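Long-range contacts in acetyl transferase (Salmonella typhimurium, PDB 1Z9U), which probably acetylates the N-terminal serine of ribosomal protein L7/L12, drawing the acetyl group from acetyl-CoA as a member of the GNAT superfamily: residues L29-W34 / L100-Q105; S19-L24 / T46-T51; L35-D40 / K133-N138. All coordinates share one frame; numbering follows the deposited sequence.

How the interactions relate
The three contacts lie within the one GNAT domain, and along the chain their segments alternate: 19-24, 29-34, 35-40 and 46-51 come first, 100-105 and 133-138 later. Interactions 1 and 2 share helix 21-30; their centres are about 15 Å apart, and they touch where Leu29 CD2 packs 4.1 Å from Thr46 O. Interaction 3 continues interaction 1 in sequence, Leu35 following Trp34, with centres about 14 Å apart. Interactions 2 and 3 are about 22 Å apart between centres and do not touch. The helical N-terminal region thus packs on itself in interaction 2 and reaches the loop after strand 93-100 in interaction 1, while loop 35-40 reaches strand 129-135 beside the CoA-binding residues in interaction 3.

Interaction 1: residues L29-W34 / L100-Q105; sequences LKNKAW and LDESFQ
Trp34 buries the most surface here, its indole reaching from helix 32-35 to the turn that follows strand 93-100. The pyrrole side of the ring lies beside Glu102: NE1 of Trp34 is 3.2 Å from Glu102 CG, an oblique approach in which the two side chains run past each other in opposite directions. Ring and carboxylate planes stand 54° apart. At the benzene end one end of the Gln105 amide lies over one face, toward the rim, its plane steep to the ring at 79°, while the carbonyl oxygen of Asn31 lies over the opposite face. With chi1 at 69°, Trp34 CG is wedged between its own backbone N and carbonyl carbon, which swings the indole to the turn with its edge to the Asn31 amide.

Glu102, second in buried area, places CG between that amide and Trp34 NE1, and its extended chain then carries CD past Trp34 CD1. Asp101 crosses the same asparagine at about a right angle. Its carboxylate is also flanked by Lys30, whose CD comes to 3.7 Å from Asp101 OD1; Lys30 NZ stays 5.2 Å from Asp101 OD1, too far for a salt bridge, though a weak attraction is possible. The other oxygen, Asp101 OD2, takes Ser103 OG at 2.7 Å and Ser103 N at 3.3 Å. The latter closes an Asx turn at the start of the 3-10 segment 102-104.

Leu100, seen to bind CoA in this protein, points its CB away from 29-34, and its side chain touches Ile109 and Met110 of helix 109-123. Asn31 and Trp34 also rest on Trp99 of strand 93-100, and Asp101 pairs through its backbone with Ala79, so the break between helices 21-30 and 32-35 packs against the strand end leading to helix 109-123.

Interaction 2: residues S19-L24 / T46-T51; sequences SHVPAL and TSQEET
Val21 and Thr51 join two helices of the GNAT fold, 21-30 and 48-64, through an apolar methyl contact. Val21 CG1 lies 4.2 Å from Thr51 CG2, the two side chains sliding past each other in opposite directions. A chi1 of 170° puts Val21 CG1 opposite its backbone nitrogen and aims it at helix 48-64, where the same methyl also comes to 3.9 Å from Gln48 O. Leu24, one turn further along, is more distant, its CD2 4.5 Å from Thr51 CG2.

Thr51 divides its two branches between the helices. With chi1 at -61° the methyl is the branch set against the other helix, while OG1 turns back along its own helix. Gln48 approaches differently: its chain runs extended beyond CG and carries the amide alongside Pro22, with NE2 of Gln48 3.6 Å from Pro22 CA. This pair lies at the more exposed side of the contact.

Val55 of helix 48-64 touches both Val21 and Leu24, and Trp41 touches Leu24 and Thr51. Ser47 is the N-cap of helix 48-64, its OG accepting a weak bond from Glu50 N. Its carbonyl oxygen is gripped twice: Thr51 N donates to Ser47 O at 3.0 Å, and Thr51 OG1 reaches the same oxygen at 3.3 Å from above the carbonyl plane.

Interaction 3: residues L35-D40 / K133-N138; sequences LQQSLD and KCRVDN. With SO4 (sulfate ion), chain J; SO4 (sulfate ion), chain I.
Leu39 and Arg135 meet beside the CoA site of the GNAT fold, where the loop before helix 48-64 approaches the end of strand 129-135. Ser38, Cys134 and Asn138 are all seen to bind CoA, Cys134 covalently; CoA is absent from this chain, and a sulfate ion (chain J), probably from the crystallisation liquor, lies among these residues.

The apolar part belongs to Leu39. Its CD1 lies 4.1 Å from Arg135 N and alongside Arg135 CG, and it also brushes the backbone of Lys133 and Cys134. Chi1 of -57° sets CG opposite the carbonyl carbon, and chi2 of 178° extends CD1 toward Arg135.

Sulfate J bridges the segments by hydrogen bonds to backbone nitrogens: Leu39 N donates almost straight to its O4 at 2.7 Å, and Arg135 N reaches its O2 at 3.0 Å. Ser38 OG adds a weak bond to O4, while accepting from Asp40 N in an ST turn.

Charge pairing centres on the Arg135 guanidinium; the bend at chi3 brings Arg135 NH1 to 3.5 Å from Gln37 O. The second sulfate (chain I) meets its edge close to the plane, taking NH1 on O4 and NH2 on O3, and also lies against the Gln37 side chain. Asp137 holds the group from within its own turn: Arg135 NH2 donates at 2.8 Å to the syn lone pair of Asp137 OD2, which lies only 5° from the guanidinium plane.

Interaction 1: residues L29-W34 / L100-Q105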
loop_
_atom_site.group_PDB
_atom_site.type_symbol
_atom_site.label_atom_id
_atom_site.label_comp_id
_atom_site.label_asym_id
_atom_site.label_seq_id
_atom_site.Cartn_x
_atom_site.Cartn_y
_atom_site.Cartn_z
ATOM N N LEU B 29 22.927 13.622 6.013
ATOM C CA LEU B 29 23.762 13.668 7.215
ATOM C C LEU B 29 23.487 14.927 8.015
ATOM O O LEU B 29 23.361 14.872 9.233
ATOM C CB LEU B 29 25.265 13.582 6.883
ATOM C CG LEU B 29 25.840 12.260 6.354
ATOM C CD1 LEU B 29 27.339 12.391 6.149
ATOM C CD2 LEU B 29 25.524 11.082 7.275
ATOM N N LYS B 30 23.386 16.048 7.309
ATOM C CA LYS B 30 23.096 17.336 7.910
ATOM C C LYS B 30 21.760 17.352 8.661
ATOM O O LYS B 30 21.620 18.031 9.671
ATOM C CB LYS B 30 23.116 18.408 6.825
ATOM C CG LYS B 30 23.135 19.827 7.347
ATOM C CD LYS B 30 23.199 20.806 6.182
ATOM C CE LYS B 30 23.006 22.241 6.660
ATOM N NZ LYS B 30 24.218 22.812 7.300
ATOM N N ASN B 31 20.790 16.585 8.169
ATOM C CA ASN B 31 19.449 16.558 8.737
ATOM C C ASN B 31 19.115 15.263 9.473
ATOM O O ASN B 31 17.941 14.949 9.661
ATOM C CB ASN B 31 18.410 16.819 7.634
ATOM C CG ASN B 31 18.512 18.204 7.077
ATOM O OD1 ASN B 31 19.213 18.442 6.082
ATOM N ND2 ASN B 31 17.848 19.143 7.724
ATOM N N LYS B 32 20.145 14.527 9.893
ATOM C CA LYS B 32 19.957 13.207 10.514
ATOM C C LYS B 32 19.057 13.221 11.756
ATOM O O LYS B 32 18.208 12.332 11.910
ATOM C CB LYS B 32 21.301 12.510 10.812
ATOM C CG LYS B 32 22.260 13.286 11.741
ATOM C CD LYS B 32 23.555 12.511 11.991
ATOM C CE LYS B 32 24.502 13.246 12.934
ATOM N NZ LYS B 32 25.032 14.528 12.374
ATOM N N ALA B 33 19.217 14.230 12.615
ATOM C CA ALA B 33 18.457 14.279 13.881
ATOM C C ALA B 33 16.945 14.149 13.670
ATOM O O ALA B 33 16.329 13.188 14.135
ATOM C CB ALA B 33 18.803 15.528 14.708
ATOM N N TRP B 34 16.347 15.070 12.926
ATOM C CA TRP B 34 14.891 15.007 12.734
ATOM C C TRP B 34 14.386 14.051 11.630
ATOM O O TRP B 34 13.239 13.572 11.692
ATOM C CB TRP B 34 14.314 16.408 12.566
ATOM C CG TRP B 34 14.733 17.005 11.315
ATOM C CD1 TRP B 34 15.876 17.696 11.089
ATOM C CD2 TRP B 34 14.029 16.951 10.075
ATOM N NE1 TRP B 34 15.931 18.090 9.779
ATOM C CE2 TRP B 34 14.806 17.651 9.130
ATOM C CE3 TRP B 34 12.809 16.384 9.670
ATOM C CZ2 TRP B 34 14.416 17.796 7.797
ATOM C CZ3 TRP B 34 12.415 16.532 8.340
ATOM C CH2 TRP B 34 13.218 17.236 7.423
ATOM N N LEU B 100 12.418 18.498 3.632
ATOM C CA LEU B 100 13.279 19.638 3.333
ATOM C C LEU B 100 14.389 19.769 4.358
ATOM O O LEU B 100 14.194 19.501 5.544
ATOM C CB LEU B 100 12.501 20.961 3.325
ATOM C CG LEU B 100 11.633 21.382 2.137
ATOM C CD1 LEU B 100 10.943 22.704 2.470
ATOM C CD2 LEU B 100 12.413 21.472 0.809
ATOM N N ASP B 101 15.548 20.197 3.879
ATOM C CA ASP B 101 16.636 20.620 4.731
ATOM C C ASP B 101 16.108 21.728 5.668
ATOM O O ASP B 101 15.331 22.592 5.246
ATOM C CB ASP B 101 17.788 21.113 3.850
ATOM C CG ASP B 101 18.873 21.832 4.632
ATOM O OD1 ASP B 101 19.662 21.167 5.334
ATOM O OD2 ASP B 101 18.947 23.069 4.524
ATOM N N GLU B 102 16.506 21.661 6.936
ATOM C CA GLU B 102 16.049 22.580 7.985
ATOM C C GLU B 102 16.085 24.068 7.615
ATOM O O GLU B 102 15.221 24.831 8.039
ATOM C CB GLU B 102 16.872 22.368 9.259
ATOM C CG GLU B 102 16.382 21.226 10.147
ATOM C CD GLU B 102 17.316 20.973 11.347
ATOM O OE1 GLU B 102 16.901 21.256 12.499
ATOM O OE2 GLU B 102 18.467 20.506 11.125
ATOM N N SER B 103 17.076 24.469 6.825
ATOM C CA SER B 103 17.270 25.874 6.477
ATOM C C SER B 103 16.351 26.346 5.345
ATOM O O SER B 103 16.294 27.540 5.038
ATOM C CB SER B 103 18.743 26.147 6.134
ATOM O OG SER B 103 19.053 25.708 4.823
ATOM N N PHE B 104 15.631 25.409 4.738
ATOM C CA PHE B 104 14.663 25.741 3.699
ATOM C C PHE B 104 13.220 25.611 4.170
ATOM O O PHE B 104 12.289 25.758 3.381
ATOM C CB PHE B 104 14.925 24.912 2.438
ATOM C CG PHE B 104 16.137 25.367 1.676
ATOM C CD1 PHE B 104 16.091 26.527 0.907
ATOM C CD2 PHE B 104 17.333 24.660 1.753
ATOM C CE1 PHE B 104 17.207 26.963 0.211
ATOM C CE2 PHE B 104 18.454 25.085 1.050
ATOM C CZ PHE B 104 18.390 26.243 0.281
ATOM N N GLN B 105 13.047 25.376 5.468
ATOM C CA GLN B 105 11.735 25.089 6.044
ATOM C C GLN B 105 10.993 26.350 6.483
ATOM O O GLN B 105 11.616 27.367 6.771
ATOM C CB GLN B 105 11.884 24.137 7.226
ATOM C CG GLN B 105 12.272 22.726 6.809
ATOM C CD GLN B 105 12.335 21.770 7.963
ATOM O OE1 GLN B 105 12.680 20.602 7.791
ATOM N NE2 GLN B 105 12.012 22.254 9.160
#

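Interaction 2: residues S19-L24 / T46-T51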
loop_
_atom_site.group_PDB
_atom_site.type_symbol
_atom_site.label_atom_id
_atom_site.label_comp_id
_atom_site.label_asym_id
_atom_site.label_seq_id
_atom_site.Cartn_x
_atom_site.Cartn_y
_atom_site.Cartn_z
ATOM N N SER B 19 24.410 11.574 -10.317
ATOM C CA SER B 19 25.336 12.643 -9.956
ATOM C C SER B 19 24.863 13.477 -8.774
ATOM O O SER B 19 25.609 14.325 -8.285
ATOM C CB SER B 19 25.587 13.562 -11.153
ATOM O OG SER B 19 24.562 14.535 -11.257
ATOM N N HIS B 20 23.623 13.255 -8.336
ATOM C CA HIS B 20 23.062 13.999 -7.216
ATOM C C HIS B 20 23.435 13.349 -5.892
ATOM O O HIS B 20 23.356 13.987 -4.849
ATOM C CB HIS B 20 21.538 14.070 -7.314
ATOM C CG HIS B 20 21.030 14.990 -8.384
ATOM N ND1 HIS B 20 19.988 14.649 -9.222
ATOM C CD2 HIS B 20 21.406 16.240 -8.743
ATOM C CE1 HIS B 20 19.746 15.648 -10.051
ATOM N NE2 HIS B 20 20.593 16.625 -9.782
ATOM N N VAL B 21 23.836 12.079 -5.948
ATOM C CA VAL B 21 24.058 11.265 -4.749
ATOM C C VAL B 21 24.976 11.930 -3.704
ATOM O O VAL B 21 24.581 12.032 -2.539
ATOM C CB VAL B 21 24.490 9.813 -5.094
ATOM C CG1 VAL B 21 24.962 9.061 -3.851
ATOM C CG2 VAL B 21 23.339 9.064 -5.765
ATOM N N PRO B 22 26.186 12.380 -4.109
ATOM C CA PRO B 22 27.099 13.074 -3.186
ATOM C C PRO B 22 26.454 14.169 -2.318
ATOM O O PRO B 22 26.456 14.046 -1.086
ATOM C CB PRO B 22 28.153 13.668 -4.126
ATOM C CG PRO B 22 28.216 12.688 -5.247
ATOM C CD PRO B 22 26.799 12.227 -5.448
ATOM N N ALA B 23 25.916 15.214 -2.951
ATOM C CA ALA B 23 25.225 16.305 -2.253
ATOM C C ALA B 23 23.974 15.845 -1.503
ATOM O O ALA B 23 23.630 16.423 -0.474
ATOM C CB ALA B 23 24.874 17.431 -3.216
ATOM N N LEU B 24 23.298 14.818 -2.017
ATOM C CA LEU B 24 22.116 14.287 -1.350
ATOM C C LEU B 24 22.484 13.610 -0.038
ATOM O O LEU B 24 21.852 13.856 0.997
ATOM C CB LEU B 24 21.315 13.335 -2.250
ATOM C CG LEU B 24 20.052 12.743 -1.606
ATOM C CD1 LEU B 24 19.120 13.835 -1.076
ATOM C CD2 LEU B 24 19.303 11.811 -2.558
ATOM N N THR B 46 22.300 5.273 5.494
ATOM C CA THR B 46 23.073 6.337 6.108
ATOM C C THR B 46 24.362 6.568 5.336
ATOM O O THR B 46 24.705 7.709 5.021
ATOM C CB THR B 46 23.414 5.988 7.572
ATOM O OG1 THR B 46 22.239 5.507 8.242
ATOM C CG2 THR B 46 23.961 7.203 8.292
ATOM N N SER B 47 25.064 5.475 5.039
ATOM C CA SER B 47 26.314 5.518 4.281
ATOM C C SER B 47 26.059 5.997 2.864
ATOM O O SER B 47 24.969 5.783 2.323
ATOM C CB SER B 47 26.963 4.137 4.249
ATOM O OG SER B 47 26.029 3.148 3.863
ATOM N N GLN B 48 27.062 6.636 2.267
ATOM C CA GLN B 48 26.935 7.187 0.918
ATOM C C GLN B 48 26.583 6.100 -0.096
ATOM O O GLN B 48 26.027 6.387 -1.155
ATOM C CB GLN B 48 28.220 7.906 0.503
ATOM C CG GLN B 48 28.050 8.830 -0.700
ATOM C CD GLN B 48 29.317 9.581 -1.055
ATOM O OE1 GLN B 48 30.394 8.988 -1.189
ATOM N NE2 GLN B 48 29.197 10.897 -1.220
ATOM N N GLU B 49 26.889 4.856 0.267
ATOM C CA GLU B 49 26.694 3.703 -0.595
ATOM C C GLU B 49 25.313 3.091 -0.415
ATOM O O GLU B 49 24.774 2.481 -1.339
ATOM C CB GLU B 49 27.782 2.658 -0.331
ATOM C CG GLU B 49 29.210 3.218 -0.076
ATOM C CD GLU B 49 29.789 4.058 -1.218
ATOM O OE1 GLU B 49 30.987 3.884 -1.522
ATOM O OE2 GLU B 49 29.071 4.905 -1.794
ATOM N N GLU B 50 24.748 3.253 0.780
ATOM C CA GLU B 50 23.349 2.936 1.024
ATOM C C GLU B 50 22.455 3.912 0.261
ATOM O O GLU B 50 21.398 3.527 -0.256
ATOM C CB GLU B 50 23.040 3.008 2.521
ATOM C CG GLU B 50 23.313 1.723 3.298
ATOM C CD GLU B 50 22.219 0.684 3.119
ATOM O OE1 GLU B 50 21.022 1.062 3.104
ATOM O OE2 GLU B 50 22.554 -0.516 3.003
ATOM N N THR B 51 22.900 5.170 0.206
ATOM C CA THR B 51 22.189 6.261 -0.463
ATOM C C THR B 51 22.185 6.090 -1.980
ATOM O O THR B 51 21.152 6.294 -2.621
ATOM C CB THR B 51 22.787 7.646 -0.091
ATOM O OG1 THR B 51 22.660 7.856 1.318
ATOM C CG2 THR B 51 22.077 8.778 -0.822
#

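Interaction 3: residues L35-D40 / K133-N138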
loop_
_atom_site.group_PDB
_atom_site.type_symbol
_atom_site.label_atom_id
_atom_site.label_comp_id
_atom_site.label_asym_id
_atom_site.label_seq_id
_atom_site.Cartn_x
_atom_site.Cartn_y
_atom_site.Cartn_z
ATOM N N LEU B 35 15.226 13.750 10.641
ATOM C CA LEU B 35 14.907 12.683 9.675
ATOM C C LEU B 35 14.664 11.332 10.356
ATOM O O LEU B 35 13.988 10.453 9.806
ATOM C CB LEU B 35 16.007 12.547 8.615
ATOM C CG LEU B 35 15.772 12.963 7.158
ATOM C CD1 LEU B 35 14.615 13.952 6.964
ATOM C CD2 LEU B 35 17.046 13.505 6.542
ATOM N N GLN B 36 15.216 11.180 11.556
ATOM C CA GLN B 36 15.083 9.962 12.351
ATOM C C GLN B 36 13.625 9.657 12.719
ATOM O O GLN B 36 13.241 8.489 12.830
ATOM C CB GLN B 36 15.956 10.064 13.612
ATOM C CG GLN B 36 16.500 8.725 14.122
ATOM C CD GLN B 36 17.597 8.127 13.231
ATOM O OE1 GLN B 36 17.847 8.584 12.108
ATOM N NE2 GLN B 36 18.251 7.093 13.738
ATOM N N GLN B 37 12.823 10.708 12.893
ATOM C CA GLN B 37 11.387 10.561 13.149
ATOM C C GLN B 37 10.516 10.465 11.885
ATOM O O GLN B 37 9.316 10.185 11.968
ATOM C CB GLN B 37 10.888 11.706 14.028
ATOM C CG GLN B 37 11.134 11.469 15.507
ATOM C CD GLN B 37 10.366 12.433 16.393
ATOM O OE1 GLN B 37 9.443 12.029 17.112
ATOM N NE2 GLN B 37 10.736 13.720 16.341
ATOM N N SER B 38 11.120 10.691 10.723
ATOM C CA SER B 38 10.370 10.801 9.477
ATOM C C SER B 38 10.061 9.426 8.902
ATOM O O SER B 38 10.866 8.504 9.019
ATOM C CB SER B 38 11.150 11.643 8.456
ATOM O OG SER B 38 10.370 11.936 7.302
ATOM N N LEU B 39 8.890 9.293 8.286
ATOM C CA LEU B 39 8.573 8.114 7.470
ATOM C C LEU B 39 9.198 8.185 6.069
ATOM O O LEU B 39 9.226 7.185 5.367
ATOM C CB LEU B 39 7.051 7.913 7.343
ATOM C CG LEU B 39 6.179 7.768 8.598
ATOM C CD1 LEU B 39 4.708 7.623 8.219
ATOM C CD2 LEU B 39 6.619 6.596 9.469
ATOM N N ASP B 40 9.719 9.353 5.683
ATOM C CA ASP B 40 10.034 9.637 4.268
ATOM C C ASP B 40 11.491 9.548 3.829
ATOM O O ASP B 40 11.838 9.906 2.690
ATOM C CB ASP B 40 9.442 10.986 3.846
ATOM C CG ASP B 40 7.949 10.906 3.574
ATOM O OD1 ASP B 40 7.283 11.956 3.691
ATOM O OD2 ASP B 40 7.447 9.796 3.246
ATOM N N LYS B 133 0.296 9.933 3.565
ATOM C CA LYS B 133 0.240 9.235 4.849
ATOM C C LYS B 133 1.286 9.826 5.775
ATOM O O LYS B 133 2.473 9.871 5.439
ATOM C CB LYS B 133 0.507 7.742 4.672
ATOM C CG LYS B 133 -0.605 7.002 3.943
ATOM C CD LYS B 133 -0.103 5.713 3.292
ATOM C CE LYS B 133 0.133 4.620 4.310
ATOM N NZ LYS B 133 0.480 3.313 3.661
ATOM N N CYS B 134 0.857 10.306 6.935
ATOM C CA CYS B 134 1.818 10.781 7.908
ATOM C C CYS B 134 1.400 10.430 9.330
ATOM O O CYS B 134 0.210 10.254 9.618
ATOM C CB CYS B 134 2.034 12.290 7.760
ATOM S SG CYS B 134 0.556 13.262 8.038
ATOM N N ARG B 135 2.393 10.334 10.209
ATOM C CA ARG B 135 2.151 10.080 11.633
ATOM C C ARG B 135 1.194 11.112 12.201
ATOM O O ARG B 135 1.318 12.304 11.898
ATOM C CB ARG B 135 3.468 10.084 12.408
ATOM C CG ARG B 135 4.272 8.791 12.240
ATOM C CD ARG B 135 5.660 8.896 12.901
ATOM N NE ARG B 135 5.573 9.190 14.330
ATOM C CZ ARG B 135 6.604 9.102 15.171
ATOM N NH1 ARG B 135 7.796 8.712 14.726
ATOM N NH2 ARG B 135 6.447 9.390 16.459
ATOM N N VAL B 136 0.226 10.638 12.986
ATOM C CA VAL B 136 -0.729 11.486 13.714
ATOM C C VAL B 136 -0.008 12.542 14.542
ATOM O O VAL B 136 -0.457 13.685 14.604
ATOM C CB VAL B 136 -1.681 10.638 14.638
ATOM C CG1 VAL B 136 -2.440 11.513 15.643
ATOM C CG2 VAL B 136 -2.682 9.835 13.793
ATOM N N ASP B 137 1.112 12.158 15.158
ATOM C CA ASP B 137 1.856 13.037 16.054
ATOM C C ASP B 137 2.864 13.972 15.354
ATOM O O ASP B 137 3.629 14.646 16.015
ATOM C CB ASP B 137 2.536 12.226 17.173
ATOM C CG ASP B 137 3.655 11.300 16.667
ATOM O OD1 ASP B 137 4.092 11.403 15.498
ATOM O OD2 ASP B 137 4.105 10.449 17.472
ATOM N N ASN B 138 2.873 13.983 14.023
ATOM C CA ASN B 138 3.701 14.914 13.274
ATOM C C ASN B 138 2.869 16.134 12.885
ATOM O O ASN B 138 2.081 16.091 11.934
ATOM C CB ASN B 138 4.297 14.232 12.051
ATOM C CG ASN B 138 5.461 15.005 11.446
ATOM O OD1 ASN B 138 6.372 14.404 10.877
ATOM N ND2 ASN B 138 5.424 16.324 11.531
HETATM S S SO4 J . 5.777 11.645 8.260
HETATM O O1 SO4 J . 5.682 12.972 7.649
HETATM O O2 SO4 J . 4.988 11.575 9.492
HETATM O O3 SO4 J . 5.282 10.691 7.260
HETATM O O4 SO4 J . 7.172 11.351 8.546
HETATM S S SO4 I . 9.980 8.507 17.710
HETATM O O1 SO4 I . 11.177 9.345 17.768
HETATM O O2 SO4 I . 10.108 7.438 18.697
HETATM O O3 SO4 I . 8.794 9.305 18.014
HETATM O O4 SO4 I . 9.849 7.919 16.377
#